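Local coordinates for protein disulfide-isomerase A4 (Rattus norvegicus, PDB 3EC3), which catalyses, in the endoplasmic reticulum, the rearrangement of disulfide bonds in proteins, this piece being its noncatalytic thioredoxin-like b-type domains, at residues A[185-197]-A[206-219]. The protein carries 1 engineered substitution. Residues are numbered along the deposited sequence; the frame is centred on the assembly and turned at random.
Engineered in segment 185-197: Gly193 (natural residue Glu).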
# COMPACT_ATOMS: atom_id res chain seq x y z
N ASP A 185 -11.47 9.74 19.71
CA ASP A 185 -11.97 8.49 20.29
C ASP A 185 -10.89 7.55 20.84
O ASP A 185 -11.16 6.74 21.74
CB ASP A 185 -12.85 7.76 19.26
CG ASP A 185 -14.12 8.55 18.91
OD1 ASP A 185 -14.41 9.56 19.58
OD2 ASP A 185 -14.83 8.14 17.97
N LEU A 186 -9.67 7.68 20.31
CA LEU A 186 -8.50 6.98 20.84
C LEU A 186 -7.91 7.65 22.09
O LEU A 186 -6.97 7.11 22.69
CB LEU A 186 -7.42 6.87 19.74
CG LEU A 186 -7.82 5.97 18.57
CD1 LEU A 186 -6.89 6.19 17.38
CD2 LEU A 186 -7.82 4.50 18.99
N GLY A 187 -8.46 8.80 22.46
CA GLY A 187 -7.96 9.60 23.59
C GLY A 187 -6.66 10.31 23.31
O GLY A 187 -5.90 10.60 24.24
N LEU A 188 -6.40 10.62 22.04
CA LEU A 188 -5.10 11.17 21.62
C LEU A 188 -5.16 12.64 21.14
O LEU A 188 -4.14 13.23 20.78
CB LEU A 188 -4.48 10.28 20.52
CG LEU A 188 -3.92 8.90 20.89
CD1 LEU A 188 -3.44 8.17 19.65
CD2 LEU A 188 -2.81 9.01 21.92
N SER A 189 -6.35 13.21 21.15
CA SER A 189 -6.56 14.58 20.69
C SER A 189 -5.91 15.62 21.62
O SER A 189 -5.48 16.68 21.15
CB SER A 189 -8.05 14.85 20.56
OG SER A 189 -8.27 15.93 19.68
N GLU A 190 -5.84 15.32 22.91
CA GLU A 190 -5.17 16.22 23.88
C GLU A 190 -3.64 16.29 23.73
O GLU A 190 -3.06 17.35 23.89
CB GLU A 190 -5.59 15.90 25.34
CG GLU A 190 -4.88 14.69 26.01
CD GLU A 190 -4.79 13.44 25.13
OE1 GLU A 190 -5.81 13.10 24.47
OE2 GLU A 190 -3.71 12.81 25.07
N SER A 191 -3.00 15.16 23.37
CA SER A 191 -1.53 15.02 23.42
C SER A 191 -0.76 16.17 22.78
O SER A 191 -1.17 16.71 21.75
CB SER A 191 -1.09 13.68 22.82
OG SER A 191 -1.10 13.69 21.40
N GLY A 192 0.37 16.54 23.39
CA GLY A 192 1.18 17.67 22.93
C GLY A 192 2.19 17.33 21.85
O GLY A 192 3.14 18.10 21.62
N GLY A 193 1.99 16.19 21.18
CA GLY A 193 2.94 15.68 20.19
C GLY A 193 2.40 15.75 18.78
O GLY A 193 1.22 15.54 18.56
N ASP A 194 3.28 16.06 17.83
CA ASP A 194 2.89 16.17 16.42
C ASP A 194 2.58 14.84 15.74
O ASP A 194 1.99 14.84 14.66
CB ASP A 194 3.97 16.89 15.62
CG ASP A 194 4.04 18.35 15.94
OD1 ASP A 194 3.57 18.71 17.04
OD2 ASP A 194 4.55 19.13 15.12
N VAL A 195 2.99 13.74 16.36
CA VAL A 195 2.84 12.41 15.76
C VAL A 195 2.32 11.44 16.80
O VAL A 195 2.83 11.40 17.91
CB VAL A 195 4.18 11.87 15.19
CG1 VAL A 195 3.94 10.56 14.45
CG2 VAL A 195 4.83 12.91 14.24
N ASN A 196 1.31 10.66 16.46
CA ASN A 196 0.68 9.73 17.41
C ASN A 196 0.46 8.39 16.75
O ASN A 196 0.51 8.29 15.52
CB ASN A 196 -0.65 10.32 17.88
CG ASN A 196 -0.46 11.45 18.85
OD1 ASN A 196 -0.13 11.22 20.01
ND2 ASN A 196 -0.64 12.68 18.38
N ALA A 197 0.23 7.34 17.55
CA ALA A 197 0.10 5.99 16.96
C ALA A 197 -0.95 5.15 17.68
O ALA A 197 -1.15 5.29 18.89
CB ALA A 197 1.46 5.27 16.94
N LYS A 206 -9.05 -1.34 20.06
CA LYS A 206 -8.08 -0.34 19.63
C LYS A 206 -7.15 0.00 20.79
O LYS A 206 -7.58 0.00 21.94
CB LYS A 206 -8.80 0.91 19.12
CG LYS A 206 -9.59 0.68 17.83
CD LYS A 206 -10.93 1.46 17.84
CE LYS A 206 -11.85 1.03 16.67
NZ LYS A 206 -11.24 1.22 15.29
N PHE A 207 -5.88 0.26 20.48
CA PHE A 207 -4.89 0.56 21.52
C PHE A 207 -4.17 1.85 21.15
O PHE A 207 -3.66 1.98 20.04
CB PHE A 207 -3.90 -0.60 21.67
CG PHE A 207 -4.57 -1.94 21.86
CD1 PHE A 207 -4.95 -2.71 20.76
CD2 PHE A 207 -4.84 -2.42 23.14
CE1 PHE A 207 -5.58 -3.94 20.94
CE2 PHE A 207 -5.48 -3.65 23.34
CZ PHE A 207 -5.85 -4.42 22.24
N ALA A 208 -4.14 2.82 22.07
CA ALA A 208 -3.49 4.09 21.74
C ALA A 208 -2.11 4.16 22.37
O ALA A 208 -1.94 3.78 23.54
CB ALA A 208 -4.35 5.27 22.21
N MSE A 209 -1.13 4.65 21.61
CA MSE A 209 0.23 4.81 22.13
C MSE A 209 0.34 6.00 23.06
O MSE A 209 -0.05 7.11 22.70
CB MSE A 209 1.28 4.96 21.01
CG MSE A 209 2.72 5.04 21.54
SE MSE A 209 4.04 5.25 20.14
CE MSE A 209 4.67 6.96 20.48
N GLU A 210 0.86 5.74 24.25
CA GLU A 210 1.25 6.75 25.22
C GLU A 210 2.09 7.84 24.55
O GLU A 210 3.24 7.57 24.18
CB GLU A 210 2.08 6.08 26.32
CG GLU A 210 2.58 7.01 27.38
CD GLU A 210 1.60 7.13 28.52
OE1 GLU A 210 0.38 7.06 28.28
OE2 GLU A 210 2.07 7.27 29.67
N PRO A 211 1.51 9.05 24.38
CA PRO A 211 2.20 10.17 23.74
C PRO A 211 3.62 10.40 24.28
O PRO A 211 3.82 10.53 25.49
CB PRO A 211 1.30 11.37 24.07
CG PRO A 211 -0.04 10.78 24.12
CD PRO A 211 0.14 9.43 24.77
N GLU A 212 4.57 10.41 23.36
CA GLU A 212 5.99 10.54 23.68
C GLU A 212 6.61 11.19 22.46
O GLU A 212 6.02 11.14 21.38
CB GLU A 212 6.58 9.15 23.85
CG GLU A 212 8.02 9.13 24.33
CD GLU A 212 8.76 7.89 23.87
OE1 GLU A 212 9.76 8.05 23.14
OE2 GLU A 212 8.31 6.76 24.20
N GLU A 213 7.79 11.79 22.60
CA GLU A 213 8.51 12.25 21.41
C GLU A 213 8.69 11.05 20.46
O GLU A 213 9.23 9.99 20.82
CB GLU A 213 9.81 13.01 21.75
CG GLU A 213 9.56 14.54 21.96
CD GLU A 213 10.69 15.30 22.68
OE1 GLU A 213 11.45 16.04 22.01
OE2 GLU A 213 10.80 15.19 23.93
N PHE A 214 8.14 11.20 19.26
CA PHE A 214 7.99 10.08 18.36
C PHE A 214 9.30 9.74 17.67
O PHE A 214 9.94 10.60 17.05
CB PHE A 214 6.91 10.36 17.32
CG PHE A 214 6.46 9.16 16.59
CD1 PHE A 214 7.03 8.81 15.38
CD2 PHE A 214 5.45 8.36 17.12
CE1 PHE A 214 6.62 7.68 14.70
CE2 PHE A 214 5.02 7.22 16.44
CZ PHE A 214 5.61 6.88 15.24
N ASP A 215 9.69 8.49 17.81
CA ASP A 215 10.78 7.94 17.02
C ASP A 215 10.49 6.46 16.80
O ASP A 215 9.51 5.93 17.37
CB ASP A 215 12.17 8.21 17.65
CG ASP A 215 12.35 7.61 19.06
OD1 ASP A 215 11.62 6.68 19.51
OD2 ASP A 215 13.27 8.08 19.74
N SER A 216 11.32 5.82 15.97
CA SER A 216 11.18 4.39 15.70
C SER A 216 11.19 3.48 16.92
O SER A 216 10.38 2.56 17.01
CB SER A 216 12.23 3.94 14.69
OG SER A 216 11.87 4.52 13.45
N ASP A 217 12.10 3.76 17.85
CA ASP A 217 12.18 3.03 19.13
C ASP A 217 10.88 3.00 19.91
O ASP A 217 10.42 1.93 20.33
CB ASP A 217 13.28 3.64 20.00
CG ASP A 217 14.66 3.34 19.47
OD1 ASP A 217 14.82 2.34 18.73
OD2 ASP A 217 15.60 4.11 19.78
N ALA A 218 10.28 4.18 20.07
CA ALA A 218 9.03 4.32 20.79
C ALA A 218 7.93 3.55 20.06
O ALA A 218 7.17 2.77 20.68
CB ALA A 218 8.68 5.78 20.93
N LEU A 219 7.86 3.72 18.73
CA LEU A 219 6.94 2.93 17.95
C LEU A 219 7.24 1.43 18.06
O LEU A 219 6.32 0.64 18.21
CB LEU A 219 6.91 3.38 16.47
CG LEU A 219 5.91 2.61 15.58
CD1 LEU A 219 4.48 2.89 16.04
CD2 LEU A 219 6.12 2.99 14.07
O HOH W 1 0.57 8.27 20.37
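Val195 and Phe214 meet across the closing beta hairpin of a thioredoxin-like domain, where strand 196-200 turns back into edge strand 206-208 before the chain enters helix 216-227. The pair illustrates how the loop leaving an edge strand packs back against the chain that leads into the neighbouring strand. With its CG anti to the backbone N (chi1 -165°), Phe214 can be followed outward from the backbone: CB rests 3.8 Å from Val195 CB, CG is 3.6 Å from Val195 CG1, the ring atoms out to CZ stay within about 4 Å of that same methyl, and CE2 brings the ring edge to Ala197 CB at 4.1 Å. Val195 CG1 sits over the middle of one face, 3.6 Å from the centroid of the Phe214 ring and 12° off its normal, a CH-pi contact. Trp155 of helix 149-163 and Val138 of strand 135-140 touch both side chains, placing the pair where helix 149-163 packs on the sheet. An alanine in place of Phe214 would probably leave Val195 CG1 without its aromatic face and open a gap beside Ala197. The methyl of Ala197 also meets Leu219 CD1, reaching the first turn of the helix, which Asp215 N-caps by accepting from Ala218 N.

Between the two segments the hairpin is joined by Met209 N donating to Ala197 O at 2.8 Å; Phe207 pairs with Ile199 farther along. In the loop before strand 196-200, Leu188 lies against Ala208 CB with its CG while CD2 reaches Pro211 CG. That proline carbon is packed tightly, 3.3 Å from Ser191 CB. One water bridges the segments, accepting from Ala197 N and donating to Asn196 OD1 and, at 2.7 Å, to Met209 O.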